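Local coordinates for protein uroporphyrin-III C-methyltransferase (PDB 1VE2) that probably methylates uroporphyrinogen III on carbon with S-adenosyl-L-methionine as methyl donor, an early step towards sirohaem and cobalamin, at residues A69-L74 / V81-G86; S123-P128 / A183-V188; V195-V200 / E227-D232. All coordinates share one frame; numbering follows the deposited sequence.

Contact 1 of 3, residues A69-L74 / V81-G86; sequences ARLIAL and VARLKG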
ATOM      1  N   ALA A  69      16.717   3.497 -20.522  1.00 22.26           N
ATOM      2  CA  ALA A  69      17.802   4.205 -21.186  1.00 22.87           C
ATOM      3  C   ALA A  69      17.495   5.695 -21.291  1.00 22.73           C
ATOM      4  O   ALA A  69      18.372   6.535 -21.095  1.00 23.42           O
ATOM      5  CB  ALA A  69      18.044   3.620 -22.584  1.00 22.11           C
ATOM      6  N   ARG A  70      16.243   6.024 -21.589  1.00 24.09           N
ATOM      7  CA  ARG A  70      15.863   7.423 -21.732  1.00 23.84           C
ATOM      8  C   ARG A  70      15.974   8.180 -20.409  1.00 23.91           C
ATOM      9  O   ARG A  70      16.433   9.321 -20.384  1.00 23.62           O
ATOM     10  CB  ARG A  70      14.446   7.531 -22.302  1.00 27.01           C
ATOM     11  CG  ARG A  70      14.018   8.958 -22.633  1.00 27.45           C
ATOM     12  CD  ARG A  70      15.080   9.701 -23.439  1.00 30.55           C
ATOM     13  NE  ARG A  70      14.610  11.013 -23.890  1.00 33.32           N
ATOM     14  CZ  ARG A  70      15.403  11.978 -24.352  1.00 35.55           C
ATOM     15  NH1 ARG A  70      16.716  11.788 -24.423  1.00 35.06           N
ATOM     16  NH2 ARG A  70      14.882  13.132 -24.751  1.00 36.38           N
ATOM     17  N   LEU A  71      15.566   7.547 -19.311  1.00 22.65           N
ATOM     18  CA  LEU A  71      15.654   8.186 -17.994  1.00 21.91           C
ATOM     19  C   LEU A  71      17.122   8.517 -17.705  1.00 21.38           C
ATOM     20  O   LEU A  71      17.456   9.627 -17.278  1.00 22.96           O
ATOM     21  CB  LEU A  71      15.103   7.247 -16.907  1.00 19.63           C
ATOM     22  CG  LEU A  71      13.596   6.947 -16.957  1.00 19.95           C
ATOM     23  CD1 LEU A  71      13.241   5.872 -15.930  1.00 20.50           C
ATOM     24  CD2 LEU A  71      12.808   8.220 -16.697  1.00 21.48           C
ATOM     25  N   ILE A  72      17.993   7.545 -17.951  1.00 21.26           N
ATOM     26  CA  ILE A  72      19.419   7.717 -17.735  1.00 21.71           C
ATOM     27  C   ILE A  72      19.961   8.797 -18.668  1.00 22.46           C
ATOM     28  O   ILE A  72      20.679   9.690 -18.226  1.00 23.18           O
ATOM     29  CB  ILE A  72      20.177   6.385 -17.959  1.00 21.47           C
ATOM     30  CG1 ILE A  72      19.785   5.387 -16.859  1.00 22.64           C
ATOM     31  CG2 ILE A  72      21.694   6.620 -17.955  1.00 22.40           C
ATOM     32  CD1 ILE A  72      20.288   3.968 -17.081  1.00 20.47           C
ATOM     33  N   ALA A  73      19.609   8.731 -19.949  1.00 23.60           N
ATOM     34  CA  ALA A  73      20.083   9.727 -20.909  1.00 25.21           C
ATOM     35  C   ALA A  73      19.699  11.138 -20.453  1.00 26.31           C
ATOM     36  O   ALA A  73      20.539  12.036 -20.420  1.00 27.02           O
ATOM     37  CB  ALA A  73      19.501   9.446 -22.297  1.00 25.45           C
ATOM     38  N   LEU A  74      18.433  11.322 -20.096  1.00 26.17           N
ATOM     39  CA  LEU A  74      17.944  12.622 -19.650  1.00 25.90           C
ATOM     40  C   LEU A  74      18.689  13.172 -18.442  1.00 26.85           C
ATOM     41  O   LEU A  74      19.019  14.361 -18.402  1.00 26.44           O
ATOM     42  CB  LEU A  74      16.449  12.542 -19.338  1.00 26.45           C
ATOM     43  CG  LEU A  74      15.557  12.478 -20.580  1.00 26.00           C
ATOM     44  CD1 LEU A  74      14.147  12.055 -20.201  1.00 27.74           C
ATOM     45  CD2 LEU A  74      15.561  13.838 -21.264  1.00 27.93           C
ATOM     46  N   VAL A  81      14.082  14.605 -14.076  1.00 23.74           N
ATOM     47  CA  VAL A  81      12.969  13.953 -14.728  1.00 22.07           C
ATOM     48  C   VAL A  81      12.227  12.993 -13.817  1.00 21.60           C
ATOM     49  O   VAL A  81      12.702  12.642 -12.734  1.00 19.35           O
ATOM     50  CB  VAL A  81      13.458  13.213 -15.987  1.00 25.40           C
ATOM     51  CG1 VAL A  81      14.071  14.223 -16.959  1.00 27.12           C
ATOM     52  CG2 VAL A  81      14.487  12.171 -15.612  1.00 22.77           C
ATOM     53  N   ALA A  82      11.049  12.581 -14.260  1.00 21.36           N
ATOM     54  CA  ALA A  82      10.239  11.672 -13.471  1.00 21.49           C
ATOM     55  C   ALA A  82       9.633  10.564 -14.304  1.00 20.37           C
ATOM     56  O   ALA A  82       9.285  10.759 -15.469  1.00 21.82           O
ATOM     57  CB  ALA A  82       9.123  12.440 -12.761  1.00 22.36           C
ATOM     58  N   ARG A  83       9.536   9.398 -13.683  1.00 17.69           N
ATOM     59  CA  ARG A  83       8.912   8.227 -14.274  1.00 18.22           C
ATOM     60  C   ARG A  83       7.619   8.183 -13.449  1.00 18.96           C
ATOM     61  O   ARG A  83       7.668   8.003 -12.232  1.00 20.05           O
ATOM     62  CB  ARG A  83       9.765   6.982 -14.004  1.00 17.83           C
ATOM     63  CG  ARG A  83       9.125   5.659 -14.400  1.00 19.84           C
ATOM     64  CD  ARG A  83       9.125   5.428 -15.901  1.00 18.40           C
ATOM     65  NE  ARG A  83       8.483   4.160 -16.223  1.00 20.19           N
ATOM     66  CZ  ARG A  83       7.199   4.015 -16.531  1.00 22.55           C
ATOM     67  NH1 ARG A  83       6.395   5.070 -16.578  1.00 25.14           N
ATOM     68  NH2 ARG A  83       6.708   2.802 -16.764  1.00 22.78           N
ATOM     69  N   LEU A  84       6.475   8.376 -14.099  1.00 17.88           N
ATOM     70  CA  LEU A  84       5.186   8.388 -13.399  1.00 18.24           C
ATOM     71  C   LEU A  84       4.451   7.085 -13.667  1.00 18.65           C
ATOM     72  O   LEU A  84       4.153   6.750 -14.817  1.00 19.85           O
ATOM     73  CB  LEU A  84       4.348   9.585 -13.861  1.00 15.99           C
ATOM     74  CG  LEU A  84       3.004   9.829 -13.155  1.00 17.43           C
ATOM     75  CD1 LEU A  84       3.217  10.099 -11.648  1.00 16.97           C
ATOM     76  CD2 LEU A  84       2.325  11.031 -13.811  1.00 16.59           C
ATOM     77  N   LYS A  85       4.158   6.359 -12.594  1.00 19.14           N
ATOM     78  CA  LYS A  85       3.531   5.048 -12.689  1.00 21.64           C
ATOM     79  C   LYS A  85       2.275   4.882 -11.837  1.00 20.77           C
ATOM     80  O   LYS A  85       2.177   5.421 -10.739  1.00 20.41           O
ATOM     81  CB  LYS A  85       4.561   3.995 -12.266  1.00 25.43           C
ATOM     82  CG  LYS A  85       6.000   4.500 -12.395  1.00 28.94           C
ATOM     83  CD  LYS A  85       7.028   3.525 -11.834  1.00 32.21           C
ATOM     84  CE  LYS A  85       7.083   2.240 -12.644  1.00 34.09           C
ATOM     85  NZ  LYS A  85       8.162   1.355 -12.153  1.00 33.84           N
ATOM     86  N   GLY A  86       1.318   4.117 -12.347  1.00 20.70           N
ATOM     87  CA  GLY A  86       0.103   3.881 -11.591  1.00 18.85           C
ATOM     88  C   GLY A  86       0.430   3.200 -10.269  1.00 18.22           C
ATOM     89  O   GLY A  86       1.389   2.422 -10.182  1.00 18.15           O
TER
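Leu71 lays its CD1 methyl against the aliphatic part of Arg83, 4.1 Å from Arg83 CB and just as far from Arg83 CD, the two side chains meeting at about a right angle. Arg83 turns at its second torsion (chi2 75°), which folds CD back within range of that methyl while the guanidinium runs on to salt bridges with Glu98 and Asp35 and a hydrogen bond to Leu33 O. Three residues further along the helix, Leu74 packs on Val81: Val81 CG1 sits 3.8 Å from Leu74 CB and 3.9 Å from Leu74 CD1. The other branch of the valine, CG2, faces Leu71 more loosely, 4.4 Å from Leu71 CD2. Helix and strand run nearly antiparallel, at 161°, with 9.2 Å between their axes. Helix 64-76 is the crossover of a beta-alpha-beta unit that leaves strand 49-52 and re-enters the parallel sheet at strand 80-85; strand 31-34 lies between the two, and its Leu33 also touches Leu71. With no hydrogen bond between the segments, helix and strand are joined by buried, non-directional apolar contact, and the polar end of Arg83 finds its partners outside them.

Contact 2 of 3, residues S123-P128 / A183-V188; sequences SALGLP and ALLARV
Leu125 points its CB towards segment 183-188 and closes on Leu185 of strand 181-186 and on Val188 just past its end, along its outer atoms. Leu125 CG is the first atom of the side chain to engage, 3.8 Å from Val188 CG1. Beyond it, Leu125 CD1 reaches a three-way junction: it lies 3.6 Å from Leu185 CD2, 3.8 Å from Val188 CG1 and 4.0 Å from Val188 CG2, wedged against both branches of the valine and one of the leucine. Leu125 and Val188 approach tip to tip, whereas Leu125 and Leu185 pass alongside each other in opposite senses. The first torsion of Val188 (chi1 179°) sets CG1 beside the carbonyl carbon, where it meets CG and CD1 of Leu125, with CG2 touching CD1 more lightly. A second leucine joins from the same loop: Leu127 CD1 comes end-on to Leu185 CD2 at 3.9 Å, which makes this one methyl of Leu185 the point both leucines share.

The backbone explains how two leucines so close in sequence can both face segment 183-188. Helix 119-124 ends in a Schellman motif with Gly126, at positive phi, as its C-prime residue; Gly126 N bonds to Ser123 O at 2.7 Å. The chain therefore turns sharply between Leu125 and Leu127.

Strand 181-186 is flanked in the mixed sheet by strands 214-218 and 194-199, and Leu185 also touches Val217 and Val195 on them. Leu127 continues the apolar layer to Tyr225 and Leu228 of helix 225-228. Ser123 OG hydrogen-bonds Asp88 of the second subunit, so the helix end that packs on Leu185 and Val188 also lies at the dimer interface.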
ATOM      1  N   SER A 123      -9.102   0.252   0.215  1.00 22.26           N
ATOM      2  CA  SER A 123      -9.296   1.123   1.368  1.00 23.70           C
ATOM      3  C   SER A 123     -10.158   2.323   0.977  1.00 24.03           C
ATOM      4  O   SER A 123     -11.001   2.767   1.754  1.00 24.34           O
ATOM      5  CB  SER A 123      -7.953   1.615   1.920  1.00 23.63           C
ATOM      6  OG  SER A 123      -7.209   0.547   2.485  1.00 28.10           O
ATOM      7  N   ALA A 124      -9.952   2.853  -0.226  1.00 23.49           N
ATOM      8  CA  ALA A 124     -10.741   4.002  -0.663  1.00 23.78           C
ATOM      9  C   ALA A 124     -12.231   3.667  -0.651  1.00 24.72           C
ATOM     10  O   ALA A 124     -13.071   4.542  -0.432  1.00 25.19           O
ATOM     11  CB  ALA A 124     -10.311   4.449  -2.059  1.00 22.96           C
ATOM     12  N   LEU A 125     -12.554   2.398  -0.889  1.00 24.79           N
ATOM     13  CA  LEU A 125     -13.943   1.959  -0.884  1.00 25.97           C
ATOM     14  C   LEU A 125     -14.361   1.514   0.511  1.00 27.07           C
ATOM     15  O   LEU A 125     -15.474   1.021   0.704  1.00 27.81           O
ATOM     16  CB  LEU A 125     -14.154   0.816  -1.877  1.00 25.42           C
ATOM     17  CG  LEU A 125     -14.051   1.214  -3.353  1.00 26.93           C
ATOM     18  CD1 LEU A 125     -14.197  -0.011  -4.243  1.00 26.74           C
ATOM     19  CD2 LEU A 125     -15.124   2.236  -3.673  1.00 27.18           C
ATOM     20  N   GLY A 126     -13.467   1.706   1.480  1.00 26.51           N
ATOM     21  CA  GLY A 126     -13.752   1.329   2.853  1.00 26.43           C
ATOM     22  C   GLY A 126     -13.838  -0.170   3.051  1.00 25.72           C
ATOM     23  O   GLY A 126     -14.590  -0.653   3.900  1.00 26.26           O
ATOM     24  N   LEU A 127     -13.061  -0.913   2.272  1.00 23.39           N
ATOM     25  CA  LEU A 127     -13.068  -2.366   2.362  1.00 23.22           C
ATOM     26  C   LEU A 127     -11.771  -2.894   2.983  1.00 23.36           C
ATOM     27  O   LEU A 127     -10.680  -2.600   2.501  1.00 22.60           O
ATOM     28  CB  LEU A 127     -13.253  -2.953   0.966  1.00 23.69           C
ATOM     29  CG  LEU A 127     -14.463  -2.401   0.205  1.00 23.26           C
ATOM     30  CD1 LEU A 127     -14.465  -2.989  -1.196  1.00 25.23           C
ATOM     31  CD2 LEU A 127     -15.756  -2.737   0.937  1.00 25.25           C
ATOM     32  N   PRO A 128     -11.881  -3.692   4.060  1.00 22.91           N
ATOM     33  CA  PRO A 128     -10.722  -4.265   4.752  1.00 22.46           C
ATOM     34  C   PRO A 128     -10.224  -5.570   4.126  1.00 22.67           C
ATOM     35  O   PRO A 128     -10.994  -6.297   3.496  1.00 21.34           O
ATOM     36  CB  PRO A 128     -11.254  -4.476   6.163  1.00 23.88           C
ATOM     37  CG  PRO A 128     -12.663  -4.947   5.892  1.00 22.52           C
ATOM     38  CD  PRO A 128     -13.131  -3.993   4.790  1.00 22.97           C
ATOM     39  N   ALA A 183     -14.803 -10.814  -4.714  1.00 31.74           N
ATOM     40  CA  ALA A 183     -15.167  -9.503  -5.226  1.00 30.83           C
ATOM     41  C   ALA A 183     -14.347  -9.146  -6.455  1.00 31.50           C
ATOM     42  O   ALA A 183     -13.164  -9.472  -6.549  1.00 30.71           O
ATOM     43  CB  ALA A 183     -14.972  -8.452  -4.149  1.00 30.36           C
ATOM     44  N   LEU A 184     -14.993  -8.489  -7.411  1.00 31.79           N
ATOM     45  CA  LEU A 184     -14.332  -8.051  -8.633  1.00 32.95           C
ATOM     46  C   LEU A 184     -14.520  -6.540  -8.681  1.00 33.33           C
ATOM     47  O   LEU A 184     -15.644  -6.052  -8.738  1.00 35.51           O
ATOM     48  CB  LEU A 184     -14.967  -8.715  -9.859  1.00 33.74           C
ATOM     49  CG  LEU A 184     -14.820 -10.235  -9.963  1.00 34.11           C
ATOM     50  CD1 LEU A 184     -15.551 -10.740 -11.203  1.00 35.89           C
ATOM     51  CD2 LEU A 184     -13.346 -10.613 -10.031  1.00 34.24           C
ATOM     52  N   LEU A 185     -13.421  -5.796  -8.636  1.00 32.97           N
ATOM     53  CA  LEU A 185     -13.504  -4.345  -8.638  1.00 32.33           C
ATOM     54  C   LEU A 185     -12.734  -3.746  -9.799  1.00 32.89           C
ATOM     55  O   LEU A 185     -11.507  -3.850  -9.871  1.00 33.51           O
ATOM     56  CB  LEU A 185     -12.967  -3.787  -7.317  1.00 33.15           C
ATOM     57  CG  LEU A 185     -13.517  -4.427  -6.040  1.00 33.90           C
ATOM     58  CD1 LEU A 185     -12.799  -5.744  -5.773  1.00 34.29           C
ATOM     59  CD2 LEU A 185     -13.321  -3.479  -4.869  1.00 34.02           C
ATOM     60  N   ALA A 186     -13.458  -3.110 -10.713  1.00 31.12           N
ATOM     61  CA  ALA A 186     -12.827  -2.507 -11.873  1.00 29.37           C
ATOM     62  C   ALA A 186     -12.914  -0.991 -11.859  1.00 27.01           C
ATOM     63  O   ALA A 186     -13.884  -0.417 -11.370  1.00 25.63           O
ATOM     64  CB  ALA A 186     -13.457  -3.056 -13.149  1.00 32.04           C
ATOM     65  N   ARG A 187     -11.879  -0.358 -12.400  1.00 28.12           N
ATOM     66  CA  ARG A 187     -11.790   1.094 -12.506  1.00 28.75           C
ATOM     67  C   ARG A 187     -12.169   1.842 -11.232  1.00 28.38           C
ATOM     68  O   ARG A 187     -12.874   2.852 -11.278  1.00 27.25           O
ATOM     69  CB  ARG A 187     -12.662   1.565 -13.675  1.00 30.88           C
ATOM     70  CG  ARG A 187     -12.312   0.895 -15.003  1.00 34.90           C
ATOM     71  CD  ARG A 187     -13.255   1.328 -16.123  1.00 36.80           C
ATOM     72  NE  ARG A 187     -13.066   2.732 -16.486  1.00 40.06           N
ATOM     73  CZ  ARG A 187     -12.029   3.197 -17.177  1.00 40.17           C
ATOM     74  NH1 ARG A 187     -11.075   2.371 -17.593  1.00 40.34           N
ATOM     75  NH2 ARG A 187     -11.939   4.493 -17.445  1.00 39.09           N
ATOM     76  N   VAL A 188     -11.696   1.352 -10.090  1.00 26.02           N
ATOM     77  CA  VAL A 188     -12.000   2.007  -8.823  1.00 26.29           C
ATOM     78  C   VAL A 188     -11.418   3.414  -8.831  1.00 26.25           C
ATOM     79  O   VAL A 188     -10.253   3.607  -9.173  1.00 28.05           O
ATOM     80  CB  VAL A 188     -11.408   1.237  -7.623  1.00 25.69           C
ATOM     81  CG1 VAL A 188     -11.738   1.971  -6.322  1.00 23.54           C
ATOM     82  CG2 VAL A 188     -11.958  -0.179  -7.599  1.00 25.22           C
TER

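Contact 3 of 3, residues V195-V200 / E227-D232; sequences VRLGRV and ELLPKD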
ATOM      1  N   VAL A 195     -18.182  -2.726  -9.361  1.00 37.56           N
ATOM      2  CA  VAL A 195     -17.878  -3.726  -8.343  1.00 38.09           C
ATOM      3  C   VAL A 195     -18.920  -4.838  -8.364  1.00 39.47           C
ATOM      4  O   VAL A 195     -20.122  -4.570  -8.397  1.00 41.20           O
ATOM      5  CB  VAL A 195     -17.863  -3.101  -6.925  1.00 36.60           C
ATOM      6  CG1 VAL A 195     -17.593  -4.171  -5.888  1.00 36.77           C
ATOM      7  CG2 VAL A 195     -16.808  -2.014  -6.846  1.00 36.46           C
ATOM      8  N   ARG A 196     -18.459  -6.086  -8.361  1.00 40.55           N
ATOM      9  CA  ARG A 196     -19.362  -7.234  -8.351  1.00 41.44           C
ATOM     10  C   ARG A 196     -18.985  -8.167  -7.208  1.00 41.79           C
ATOM     11  O   ARG A 196     -17.819  -8.548  -7.058  1.00 40.89           O
ATOM     12  CB  ARG A 196     -19.296  -7.997  -9.671  1.00 43.54           C
ATOM     13  CG  ARG A 196     -19.698  -7.179 -10.884  1.00 46.44           C
ATOM     14  CD  ARG A 196     -19.893  -8.083 -12.082  1.00 49.88           C
ATOM     15  NE  ARG A 196     -19.502  -7.431 -13.328  1.00 52.74           N
ATOM     16  CZ  ARG A 196     -19.529  -8.022 -14.518  1.00 52.76           C
ATOM     17  NH1 ARG A 196     -19.149  -7.355 -15.600  1.00 53.85           N
ATOM     18  NH2 ARG A 196     -19.945  -9.277 -14.627  1.00 53.33           N
ATOM     19  N   LEU A 197     -19.981  -8.529  -6.405  1.00 40.21           N
ATOM     20  CA  LEU A 197     -19.768  -9.401  -5.259  1.00 40.12           C
ATOM     21  C   LEU A 197     -20.439 -10.750  -5.467  1.00 41.01           C
ATOM     22  O   LEU A 197     -21.563 -10.825  -5.964  1.00 40.78           O
ATOM     23  CB  LEU A 197     -20.318  -8.732  -3.999  1.00 39.23           C
ATOM     24  CG  LEU A 197     -19.806  -7.306  -3.776  1.00 39.66           C
ATOM     25  CD1 LEU A 197     -20.446  -6.706  -2.534  1.00 38.20           C
ATOM     26  CD2 LEU A 197     -18.291  -7.334  -3.650  1.00 37.97           C
ATOM     27  N   GLY A 198     -19.741 -11.814  -5.085  1.00 40.40           N
ATOM     28  CA  GLY A 198     -20.284 -13.151  -5.240  1.00 39.47           C
ATOM     29  C   GLY A 198     -19.407 -14.193  -4.575  1.00 38.42           C
ATOM     30  O   GLY A 198     -18.933 -13.991  -3.458  1.00 37.32           O
ATOM     31  N   ARG A 199     -19.190 -15.307  -5.266  1.00 37.49           N
ATOM     32  CA  ARG A 199     -18.371 -16.391  -4.743  1.00 38.95           C
ATOM     33  C   ARG A 199     -17.481 -16.949  -5.850  1.00 38.87           C
ATOM     34  O   ARG A 199     -17.726 -16.710  -7.034  1.00 38.79           O
ATOM     35  CB  ARG A 199     -19.266 -17.502  -4.181  1.00 39.65           C
ATOM     36  CG  ARG A 199     -20.179 -17.059  -3.044  1.00 41.74           C
ATOM     37  CD  ARG A 199     -21.118 -18.184  -2.614  1.00 44.39           C
ATOM     38  NE  ARG A 199     -22.095 -17.755  -1.613  1.00 47.73           N
ATOM     39  CZ  ARG A 199     -21.805 -17.466  -0.346  1.00 49.81           C
ATOM     40  NH1 ARG A 199     -20.556 -17.559   0.093  1.00 50.70           N
ATOM     41  NH2 ARG A 199     -22.764 -17.079   0.486  1.00 50.21           N
ATOM     42  N   VAL A 200     -16.449 -17.690  -5.465  1.00 39.02           N
ATOM     43  CA  VAL A 200     -15.528 -18.267  -6.438  1.00 40.01           C
ATOM     44  C   VAL A 200     -16.267 -19.085  -7.492  1.00 41.71           C
ATOM     45  O   VAL A 200     -15.967 -18.992  -8.681  1.00 41.82           O
ATOM     46  CB  VAL A 200     -14.477 -19.180  -5.754  1.00 38.82           C
ATOM     47  CG1 VAL A 200     -13.575 -19.811  -6.799  1.00 37.68           C
ATOM     48  CG2 VAL A 200     -13.646 -18.373  -4.771  1.00 38.81           C
ATOM     49  N   GLU A 227     -22.129  -5.073   3.077  1.00 32.48           N
ATOM     50  CA  GLU A 227     -22.528  -4.080   4.057  1.00 33.73           C
ATOM     51  C   GLU A 227     -21.609  -2.858   4.086  1.00 34.90           C
ATOM     52  O   GLU A 227     -22.025  -1.776   4.494  1.00 34.74           O
ATOM     53  CB  GLU A 227     -22.594  -4.741   5.438  1.00 35.69           C
ATOM     54  CG  GLU A 227     -22.833  -3.798   6.609  1.00 39.14           C
ATOM     55  CD  GLU A 227     -23.053  -4.546   7.916  1.00 39.70           C
ATOM     56  OE1 GLU A 227     -22.435  -5.616   8.103  1.00 43.33           O
ATOM     57  OE2 GLU A 227     -23.832  -4.062   8.760  1.00 42.51           O
ATOM     58  N   LEU A 228     -20.371  -3.021   3.629  1.00 35.13           N
ATOM     59  CA  LEU A 228     -19.412  -1.920   3.638  1.00 36.40           C
ATOM     60  C   LEU A 228     -19.221  -1.178   2.317  1.00 37.39           C
ATOM     61  O   LEU A 228     -18.814  -0.015   2.306  1.00 36.79           O
ATOM     62  CB  LEU A 228     -18.052  -2.429   4.120  1.00 35.46           C
ATOM     63  CG  LEU A 228     -17.959  -2.772   5.606  1.00 33.76           C
ATOM     64  CD1 LEU A 228     -16.588  -3.360   5.914  1.00 35.45           C
ATOM     65  CD2 LEU A 228     -18.202  -1.513   6.430  1.00 35.32           C
ATOM     66  N   LEU A 229     -19.515  -1.846   1.208  1.00 38.12           N
ATOM     67  CA  LEU A 229     -19.335  -1.252  -0.112  1.00 40.01           C
ATOM     68  C   LEU A 229     -20.014   0.099  -0.357  1.00 41.42           C
ATOM     69  O   LEU A 229     -19.382   1.027  -0.867  1.00 41.37           O
ATOM     70  CB  LEU A 229     -19.773  -2.238  -1.197  1.00 39.11           C
ATOM     71  CG  LEU A 229     -19.458  -1.766  -2.615  1.00 39.61           C
ATOM     72  CD1 LEU A 229     -17.961  -1.509  -2.737  1.00 37.85           C
ATOM     73  CD2 LEU A 229     -19.919  -2.807  -3.625  1.00 37.64           C
ATOM     74  N   PRO A 230     -21.308   0.228  -0.017  1.00 43.13           N
ATOM     75  CA  PRO A 230     -21.993   1.509  -0.240  1.00 43.77           C
ATOM     76  C   PRO A 230     -21.197   2.705   0.287  1.00 43.84           C
ATOM     77  O   PRO A 230     -20.480   2.593   1.277  1.00 42.80           O
ATOM     78  CB  PRO A 230     -23.316   1.317   0.497  1.00 44.37           C
ATOM     79  CG  PRO A 230     -23.588  -0.144   0.292  1.00 43.61           C
ATOM     80  CD  PRO A 230     -22.229  -0.766   0.564  1.00 43.50           C
ATOM     81  N   LYS A 231     -21.317   3.847  -0.380  1.00 44.19           N
ATOM     82  CA  LYS A 231     -20.596   5.041   0.050  1.00 45.03           C
ATOM     83  C   LYS A 231     -21.557   6.046   0.676  1.00 45.19           C
ATOM     84  O   LYS A 231     -22.775   5.910   0.548  1.00 44.82           O
ATOM     85  CB  LYS A 231     -19.875   5.671  -1.138  1.00 45.75           C
ATOM     86  N   ASP A 232     -21.016   7.047   1.365  1.00 45.30           N
ATOM     87  CA  ASP A 232     -21.868   8.062   1.973  1.00 45.73           C
ATOM     88  C   ASP A 232     -22.567   8.805   0.845  1.00 46.15           C
ATOM     89  O   ASP A 232     -21.918   9.320  -0.067  1.00 45.90           O
ATOM     90  CB  ASP A 232     -21.046   9.042   2.814  1.00 45.43           C
ATOM     91  CG  ASP A 232     -21.863  10.236   3.273  1.00 44.91           C
ATOM     92  OD1 ASP A 232     -23.044  10.042   3.635  1.00 44.04           O
ATOM     93  OD2 ASP A 232     -21.323  11.362   3.281  1.00 44.34           O
TER
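No ring, amide or guanidinium offers a face or an edge where Val195 and Leu197 meet Leu229; all three side chains are branched aliphatics, and methyl groups do most of the touching. Leu229 CD2 is the centre of it. Leu229 CD2 rests 3.5 Å from Val195 CG1, a close fit, and 3.9 Å from Val195 CB, while the other branch, Leu229 CD1, stays 4.1 Å from the same Val195 CG1. The valine and the leucine slide alongside one another in opposite directions. Leu197 adds a lighter touch from two residues further along the strand, its CD1 lying 4.1 Å from Leu229 CD2 at a slant. Leu229 holds its CG anti to the backbone N (chi1 -173°), which carries both methyls out towards the strand.

Val195 and Leu197 alternate with Arg196, whose CB points away from Leu229, as expected for an extended strand. Strand 194-199 lies at the margin of the mixed sheet within this chain, next to strand 181-186, where Leu197 also touches Ala183. Leu229 is the residue through which the segment at helix 225-228 meets this marginal strand, and around it Glu227 and Asp232 form salt bridges to Arg104 and Lys4 of the second subunit.

Overall arrangement
From the N terminus, contact 1 closes first, a short loop between helix 64-76 and strand 80-85. Contact 2 then closes a long one, from the end of helix 119-124 to strand 181-186, and contact 3 follows, bringing Leu229 back to strand 194-199. The three are in series; none nests or crosses. Contact 1 stands apart, its centre about 30 Å from that of contact 2 and 38 Å from that of contact 3. Contacts 2 and 3 meet twice: through their neighbouring antiparallel strands, and where Leu127 and Pro128 pack on Leu228 and Leu229. Contact 1 thus joins helix to parallel sheet in the N-terminal domain; contacts 2 and 3 tie helices 119-124 and 225-228 to the C-terminal mixed sheet, beside the second subunit.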